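PDB 6QM2: type-2 restriction enzyme NlaIV from Neisseria lactamica, which recognises the double-stranded DNA sequence 5'-GGNNCC-3' and cleaves it after the third base, giving blunt-ended fragments with terminal 5'-phosphates. Local coordinates for residues A[14-19]-A[51-56]; A[108-113]-A[196-201]; A[123-128]-A[149-154]. All blocks are in the same frame, centred on the assembly; numbering follows the deposited sequence.

Interaction 1 of 3, residues A[14-19]-A[51-56]; sequences DKLLDE and QEWLGG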
# COMPACT_ATOMS: atom_id res chain seq x y z
N ASP A 14 22.17 19.89 -6.92
CA ASP A 14 23.45 19.74 -7.61
C ASP A 14 24.33 18.64 -7.01
O ASP A 14 25.03 17.94 -7.75
CB ASP A 14 24.24 21.06 -7.64
CG ASP A 14 23.60 22.11 -8.55
OD1 ASP A 14 23.17 21.77 -9.67
OD2 ASP A 14 23.56 23.29 -8.13
N LYS A 15 24.29 18.48 -5.69
CA LYS A 15 25.08 17.43 -5.03
C LYS A 15 24.59 16.04 -5.44
O LYS A 15 25.41 15.20 -5.82
CB LYS A 15 25.05 17.59 -3.50
CG LYS A 15 26.04 16.68 -2.79
CD LYS A 15 26.24 17.03 -1.32
CE LYS A 15 27.49 16.36 -0.78
NZ LYS A 15 27.47 16.18 0.70
N LEU A 16 23.28 15.81 -5.38
CA LEU A 16 22.69 14.55 -5.85
C LEU A 16 23.02 14.25 -7.31
O LEU A 16 23.29 13.11 -7.67
CB LEU A 16 21.16 14.57 -5.69
CG LEU A 16 20.60 14.50 -4.26
CD1 LEU A 16 19.12 14.83 -4.28
CD2 LEU A 16 20.84 13.13 -3.64
N LEU A 17 23.02 15.29 -8.14
CA LEU A 17 23.22 15.13 -9.57
C LEU A 17 24.67 14.77 -9.92
O LEU A 17 24.91 13.86 -10.72
CB LEU A 17 22.76 16.41 -10.32
CG LEU A 17 22.04 16.24 -11.65
CD1 LEU A 17 20.79 15.39 -11.51
CD2 LEU A 17 21.68 17.61 -12.21
N ASP A 18 25.63 15.46 -9.30
CA ASP A 18 27.07 15.35 -9.63
C ASP A 18 27.89 14.44 -8.70
O ASP A 18 28.75 13.70 -9.15
CB ASP A 18 27.72 16.74 -9.64
CG ASP A 18 26.97 17.73 -10.51
OD1 ASP A 18 26.39 17.33 -11.54
OD2 ASP A 18 26.97 18.93 -10.16
N GLU A 19 27.61 14.53 -7.39
CA GLU A 19 28.42 13.87 -6.36
C GLU A 19 27.88 12.46 -6.05
O GLU A 19 28.65 11.50 -5.99
CB GLU A 19 28.45 14.74 -5.10
CG GLU A 19 29.73 14.65 -4.28
CD GLU A 19 29.89 15.80 -3.30
OE1 GLU A 19 29.67 16.98 -3.69
OE2 GLU A 19 30.25 15.54 -2.13
N GLN A 51 11.10 9.93 -0.42
CA GLN A 51 11.12 11.00 0.58
C GLN A 51 11.88 10.58 1.85
O GLN A 51 12.69 11.35 2.37
CB GLN A 51 9.68 11.42 0.93
CG GLN A 51 9.58 12.65 1.83
CD GLN A 51 8.16 13.14 2.04
OE1 GLN A 51 7.35 13.16 1.11
NE2 GLN A 51 7.85 13.54 3.27
N GLU A 52 11.64 9.36 2.32
CA GLU A 52 12.32 8.82 3.50
C GLU A 52 13.81 8.64 3.24
O GLU A 52 14.64 8.88 4.12
CB GLU A 52 11.73 7.46 3.93
CG GLU A 52 10.21 7.40 4.14
CD GLU A 52 9.72 8.37 5.19
OE1 GLU A 52 9.93 8.08 6.39
OE2 GLU A 52 9.11 9.40 4.82
N TRP A 53 14.14 8.21 2.02
CA TRP A 53 15.53 8.00 1.59
C TRP A 53 16.35 9.28 1.55
O TRP A 53 17.51 9.28 1.97
CB TRP A 53 15.56 7.32 0.22
CG TRP A 53 16.93 7.16 -0.36
CD1 TRP A 53 17.78 6.11 -0.17
CD2 TRP A 53 17.62 8.09 -1.21
NE1 TRP A 53 18.95 6.33 -0.85
CE2 TRP A 53 18.88 7.53 -1.50
CE3 TRP A 53 17.28 9.34 -1.75
CZ2 TRP A 53 19.81 8.18 -2.32
CZ3 TRP A 53 18.22 9.98 -2.56
CH2 TRP A 53 19.47 9.40 -2.84
N LEU A 54 15.76 10.35 1.02
CA LEU A 54 16.42 11.66 1.04
C LEU A 54 16.68 12.09 2.48
O LEU A 54 17.74 12.63 2.78
CB LEU A 54 15.59 12.72 0.31
CG LEU A 54 16.35 14.02 0.02
CD1 LEU A 54 17.33 13.82 -1.12
CD2 LEU A 54 15.38 15.14 -0.30
N GLY A 55 15.71 11.83 3.36
CA GLY A 55 15.90 11.98 4.81
C GLY A 55 17.15 11.29 5.31
O GLY A 55 17.97 11.90 5.99
N GLY A 56 17.31 10.02 4.95
CA GLY A 56 18.51 9.25 5.30
C GLY A 56 19.79 9.77 4.65
O GLY A 56 20.85 9.74 5.27
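Leu-16 of helix 9-18 meets Leu-54 and Trp-53 of helix 44-60 in a wholly apolar contact that divides into a leucine-leucine and a leucine-aromatic half. In the first, methyl meets methyl: CD1 of Leu-16 lies 3.8 Å from CD1 of Leu-54, and the two side chains run at a slant to one another. In the second, CD2 of Leu-16 meets the benzo end of the indole obliquely, 4.1 Å from CH2 of Trp-53, and the two side chains pass each other in opposite directions. The fork of Leu-16 thus sends one methyl to each partner. Trp-53 gets there by its torsion: CG anti to the backbone N (chi1 175°) carries the far end of the indole to within contact of Leu-16. At the polar end, the single N-H of Trp-53 NE1 has two acceptors in the second subunit, Val-36 O and Leu-33 O, so the contact borders the subunit interface. Trp-57 of helix 44-60 also touches Leu-16, while Leu-126 of strand 124-132 packs against both leucines and Leu-89 and Val-91 of strand 88-95 against Leu-54, placing the two helices on the central mixed sheet, consistent with a PD-(D/E)XK nuclease core.

Interaction 2 of 3, residues A[108-113]-A[196-201]; sequences KMYSDE and SAIEET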
# COMPACT_ATOMS: atom_id res chain seq x y z
N LYS A 108 -8.56 24.29 -0.87
CA LYS A 108 -9.11 25.13 0.20
C LYS A 108 -8.04 25.47 1.22
O LYS A 108 -7.91 26.62 1.61
CB LYS A 108 -10.33 24.48 0.88
CG LYS A 108 -10.82 25.26 2.11
CD LYS A 108 -12.34 25.24 2.28
CE LYS A 108 -12.91 23.84 2.37
NZ LYS A 108 -14.34 23.85 2.78
N MET A 109 -7.28 24.46 1.64
CA MET A 109 -6.20 24.67 2.60
C MET A 109 -5.10 25.59 2.06
O MET A 109 -4.62 26.46 2.78
CB MET A 109 -5.57 23.33 3.03
CG MET A 109 -6.43 22.52 3.98
SD MET A 109 -5.64 20.94 4.37
CE MET A 109 -4.40 21.46 5.56
N TYR A 110 -4.74 25.39 0.79
CA TYR A 110 -3.64 26.12 0.16
C TYR A 110 -3.96 27.57 -0.14
O TYR A 110 -3.10 28.43 0.01
CB TYR A 110 -3.20 25.40 -1.12
CG TYR A 110 -1.88 25.85 -1.70
CD1 TYR A 110 -0.68 25.26 -1.30
CD2 TYR A 110 -1.83 26.83 -2.69
CE1 TYR A 110 0.53 25.65 -1.85
CE2 TYR A 110 -0.62 27.23 -3.25
CZ TYR A 110 0.56 26.64 -2.82
OH TYR A 110 1.75 27.03 -3.37
N SER A 111 -5.20 27.85 -0.55
CA SER A 111 -5.64 29.23 -0.75
C SER A 111 -5.60 30.05 0.55
O SER A 111 -5.25 31.23 0.52
CB SER A 111 -7.03 29.29 -1.41
OG SER A 111 -7.98 28.51 -0.70
N ASP A 112 -5.94 29.42 1.68
CA ASP A 112 -5.85 30.06 3.00
C ASP A 112 -4.41 30.17 3.48
O ASP A 112 -4.01 31.19 4.04
CB ASP A 112 -6.66 29.30 4.06
CG ASP A 112 -8.16 29.41 3.85
OD1 ASP A 112 -8.62 30.27 3.07
OD2 ASP A 112 -8.90 28.61 4.47
N GLU A 113 -3.64 29.10 3.28
CA GLU A 113 -2.24 29.02 3.71
C GLU A 113 -1.39 30.15 3.13
O GLU A 113 -0.65 30.78 3.87
CB GLU A 113 -1.65 27.66 3.31
CG GLU A 113 -0.18 27.42 3.65
CD GLU A 113 0.06 26.88 5.04
OE1 GLU A 113 -0.77 27.14 5.95
OE2 GLU A 113 1.08 26.19 5.23
N SER A 196 -2.53 34.63 -9.48
CA SER A 196 -3.72 35.14 -10.17
C SER A 196 -4.74 34.04 -10.44
O SER A 196 -5.94 34.24 -10.27
CB SER A 196 -3.37 35.84 -11.48
OG SER A 196 -4.54 36.31 -12.13
N ALA A 197 -4.24 32.87 -10.86
CA ALA A 197 -5.08 31.69 -11.05
C ALA A 197 -5.72 31.25 -9.74
O ALA A 197 -6.93 30.99 -9.70
CB ALA A 197 -4.28 30.55 -11.66
N ILE A 198 -4.92 31.20 -8.66
CA ILE A 198 -5.43 30.84 -7.33
C ILE A 198 -6.54 31.81 -6.92
O ILE A 198 -7.61 31.38 -6.51
CB ILE A 198 -4.33 30.83 -6.23
CG1 ILE A 198 -3.24 29.77 -6.50
CG2 ILE A 198 -4.94 30.59 -4.85
CD1 ILE A 198 -3.68 28.33 -6.38
N GLU A 199 -6.28 33.11 -7.07
CA GLU A 199 -7.25 34.15 -6.71
C GLU A 199 -8.61 33.90 -7.36
O GLU A 199 -9.64 33.93 -6.69
CB GLU A 199 -6.76 35.54 -7.11
CG GLU A 199 -7.64 36.69 -6.61
CD GLU A 199 -7.41 38.00 -7.35
OE1 GLU A 199 -6.30 38.22 -7.88
OE2 GLU A 199 -8.36 38.81 -7.38
N GLU A 200 -8.60 33.67 -8.67
CA GLU A 200 -9.84 33.49 -9.42
C GLU A 200 -10.51 32.17 -9.05
O GLU A 200 -11.72 32.12 -8.85
CB GLU A 200 -9.60 33.59 -10.93
CG GLU A 200 -10.87 33.69 -11.77
CD GLU A 200 -11.79 34.81 -11.35
OE1 GLU A 200 -11.29 35.89 -10.94
OE2 GLU A 200 -13.02 34.62 -11.42
N THR A 201 -9.70 31.11 -8.95
CA THR A 201 -10.19 29.80 -8.51
C THR A 201 -10.93 29.87 -7.17
O THR A 201 -11.91 29.15 -6.97
CB THR A 201 -9.05 28.77 -8.39
OG1 THR A 201 -8.30 28.75 -9.61
CG2 THR A 201 -9.59 27.37 -8.13
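Helices 107-116 and 191-204 come closest at Ser-111 and Ile-198, whose CA atoms are 6.8 Å apart, a near approach consistent with the small serine at this point. Ile-198 points at the other helix and divides its branches between two neighbours. Its CG2 methyl rests 4.2 Å from CB of Ser-111, so the serine contributes its methylene carbon to the contact. The longer branch ends at CD1, which reaches the Tyr-110 ring obliquely, 4.4 Å from CD2. That ring comes within range because Tyr-110 carries CG anti to the backbone N (chi1 -167°), sending it outward from its helix. The serine hydroxyl is occupied within its own helix, hydrogen-bonding to Phe-107 O, with Lys-108 O also within reach. In the other helix, Thr-201 OG1 likewise donates to Ala-197 O. Phe-107 and Ile-114 of helix 107-116 and Trp-215 of helix 215-227 extend the apolar surroundings of Ile-198, and the contact thereby joins helix 107-116 to the C-terminal helices. Each helix satisfies these hydroxyls with its own carbonyls and offers mainly carbon to its partner, so the joint between the segments relies on van der Waals packing and hydrophobic burial, with no directional polar bond to fix it.

Interaction 3 of 3, residues A[123-128]-A[149-154]; sequences VDYLIF and WQITRS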
# COMPACT_ATOMS: atom_id res chain seq x y z
N VAL A 123 8.61 27.62 -1.87
CA VAL A 123 9.08 26.26 -1.56
C VAL A 123 9.67 25.63 -2.82
O VAL A 123 9.13 25.79 -3.91
CB VAL A 123 7.94 25.35 -1.03
CG1 VAL A 123 8.40 23.89 -0.92
CG2 VAL A 123 7.44 25.84 0.33
N ASP A 124 10.80 24.93 -2.64
CA ASP A 124 11.44 24.21 -3.74
C ASP A 124 10.95 22.76 -3.76
O ASP A 124 10.89 22.10 -2.71
CB ASP A 124 12.96 24.26 -3.62
CG ASP A 124 13.53 25.63 -3.93
OD1 ASP A 124 13.23 26.18 -5.01
OD2 ASP A 124 14.29 26.17 -3.10
N TYR A 125 10.58 22.28 -4.95
CA TYR A 125 10.10 20.92 -5.14
C TYR A 125 11.19 20.08 -5.79
O TYR A 125 11.50 20.27 -6.97
CB TYR A 125 8.84 20.91 -6.02
CG TYR A 125 7.62 21.45 -5.32
CD1 TYR A 125 7.45 22.82 -5.13
CD2 TYR A 125 6.63 20.60 -4.84
CE1 TYR A 125 6.33 23.32 -4.48
CE2 TYR A 125 5.50 21.09 -4.19
CZ TYR A 125 5.36 22.45 -4.01
OH TYR A 125 4.25 22.94 -3.37
N LEU A 126 11.80 19.19 -5.01
CA LEU A 126 12.76 18.22 -5.53
C LEU A 126 11.96 17.01 -6.01
O LEU A 126 11.43 16.26 -5.19
CB LEU A 126 13.77 17.81 -4.44
CG LEU A 126 14.89 16.84 -4.85
CD1 LEU A 126 15.82 17.48 -5.87
CD2 LEU A 126 15.66 16.38 -3.62
N ILE A 127 11.88 16.84 -7.32
CA ILE A 127 11.00 15.84 -7.93
C ILE A 127 11.80 14.69 -8.56
O ILE A 127 12.56 14.90 -9.49
CB ILE A 127 10.09 16.47 -9.01
CG1 ILE A 127 9.39 17.72 -8.46
CG2 ILE A 127 9.05 15.46 -9.47
CD1 ILE A 127 8.62 18.51 -9.50
N PHE A 128 11.59 13.47 -8.05
CA PHE A 128 12.22 12.26 -8.58
C PHE A 128 11.30 11.56 -9.59
O PHE A 128 10.25 11.05 -9.21
CB PHE A 128 12.54 11.26 -7.46
CG PHE A 128 13.57 11.74 -6.48
CD1 PHE A 128 13.23 12.62 -5.46
CD2 PHE A 128 14.88 11.28 -6.56
CE1 PHE A 128 14.19 13.05 -4.55
CE2 PHE A 128 15.84 11.70 -5.66
CZ PHE A 128 15.49 12.59 -4.65
N TRP A 149 4.72 27.07 -9.15
CA TRP A 149 4.21 27.70 -10.37
C TRP A 149 4.78 27.09 -11.66
O TRP A 149 4.15 27.15 -12.70
CB TRP A 149 4.38 29.24 -10.35
CG TRP A 149 5.75 29.78 -9.97
CD1 TRP A 149 6.20 30.08 -8.70
CD2 TRP A 149 6.82 30.12 -10.86
NE1 TRP A 149 7.48 30.55 -8.75
CE2 TRP A 149 7.89 30.59 -10.06
CE3 TRP A 149 6.98 30.06 -12.25
CZ2 TRP A 149 9.11 31.00 -10.61
CZ3 TRP A 149 8.20 30.46 -12.80
CH2 TRP A 149 9.25 30.93 -11.98
N GLN A 150 5.98 26.49 -11.57
CA GLN A 150 6.61 25.82 -12.71
C GLN A 150 6.03 24.43 -13.03
O GLN A 150 6.24 23.91 -14.12
CB GLN A 150 8.12 25.69 -12.50
CG GLN A 150 8.86 27.02 -12.49
CD GLN A 150 10.35 26.85 -12.29
OE1 GLN A 150 10.79 26.26 -11.31
NE2 GLN A 150 11.14 27.37 -13.23
N ILE A 151 5.32 23.83 -12.07
CA ILE A 151 4.77 22.48 -12.25
C ILE A 151 3.23 22.44 -12.25
O ILE A 151 2.65 21.37 -12.12
CB ILE A 151 5.34 21.49 -11.20
CG1 ILE A 151 4.84 21.79 -9.78
CG2 ILE A 151 6.86 21.52 -11.24
CD1 ILE A 151 5.37 20.84 -8.73
N THR A 152 2.58 23.60 -12.38
CA THR A 152 1.12 23.66 -12.49
C THR A 152 0.72 24.51 -13.68
O THR A 152 1.52 25.27 -14.22
CB THR A 152 0.46 24.25 -11.22
OG1 THR A 152 1.12 25.46 -10.84
CG2 THR A 152 0.52 23.26 -10.08
N ARG A 153 -0.55 24.37 -14.06
CA ARG A 153 -1.11 25.04 -15.22
C ARG A 153 -2.59 25.33 -14.98
O ARG A 153 -3.12 25.06 -13.90
CB ARG A 153 -0.93 24.16 -16.46
CG ARG A 153 -1.53 22.75 -16.35
CD ARG A 153 -1.81 22.17 -17.73
NE ARG A 153 -2.04 20.72 -17.70
CZ ARG A 153 -3.18 20.12 -17.33
NH1 ARG A 153 -4.25 20.82 -16.95
NH2 ARG A 153 -3.25 18.79 -17.35
N SER A 154 -3.24 25.89 -15.99
CA SER A 154 -4.70 26.01 -16.00
C SER A 154 -5.31 24.70 -16.51
O SER A 154 -4.59 23.76 -16.85
CB SER A 154 -5.13 27.18 -16.87
OG SER A 154 -6.48 27.52 -16.61
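Ile-151, in the loop after strand 138-147, fits against Tyr-125 and Ile-127, two residues on the same side of strand 124-132. This is the close-packed part. CD1 of Ile-151 sits over one face of the Tyr-125 ring, 4.0 Å above its plane and displaced toward the rim, nearly equidistant from CG and CD2; the two side chains cross at about a right angle. Toward Ile-127 the approach is tip to tip, with CD1 of Ile-127 3.9 Å from CG2 of Ile-151 and 4.1 Å from its CD1. Both ends of the branched side chain are used because CG1 stands between the backbone N and the carbonyl carbon (chi1 69°), while CG2 lies beside the N.

The flanks are much looser. The side chains of Gln-150 and Asp-124, both partly exposed, stay more than 6 Å from the opposite segment and turn to the last residue of strand 138-147: Gln-150 OE1 accepts from Lys-147 N, and Asp-124 OD1 forms a salt bridge with Lys-147 NZ. Farther along the loop, Arg-153 NH1 donates to Ser-154 O, 3.0 Å away and nearly in the guanidinium plane, a bond within the loop itself. The chemistry is thus split: buried CH-pi and aliphatic packing join loop to sheet, whereas the hydrogen bonds and the salt bridge lie around the contact, within the loop or to Lys-147, without spanning the two segments.

From the N terminus, interaction 1 closes the first loop, bringing helix 9-18 to helix 44-60 around the hairpin of strands 27-33 and 36-40. The chain then passes through strand 88-95 into helix 107-116, where interaction 2 opens; it closes only at helix 191-204. Interaction 3, between 123-128 and 149-154, is nested inside that long loop and spans the hairpin of strands 124-132 and 138-147. Interactions 1 and 2 lie on opposite sides of the chain's centre, about 31 Å apart between centres. Strand 124-132 lies between them: Leu-126 and Phe-128 pack against interaction 1, while the nearest atoms of interactions 2 and 3 are about 5 Å apart, without touching.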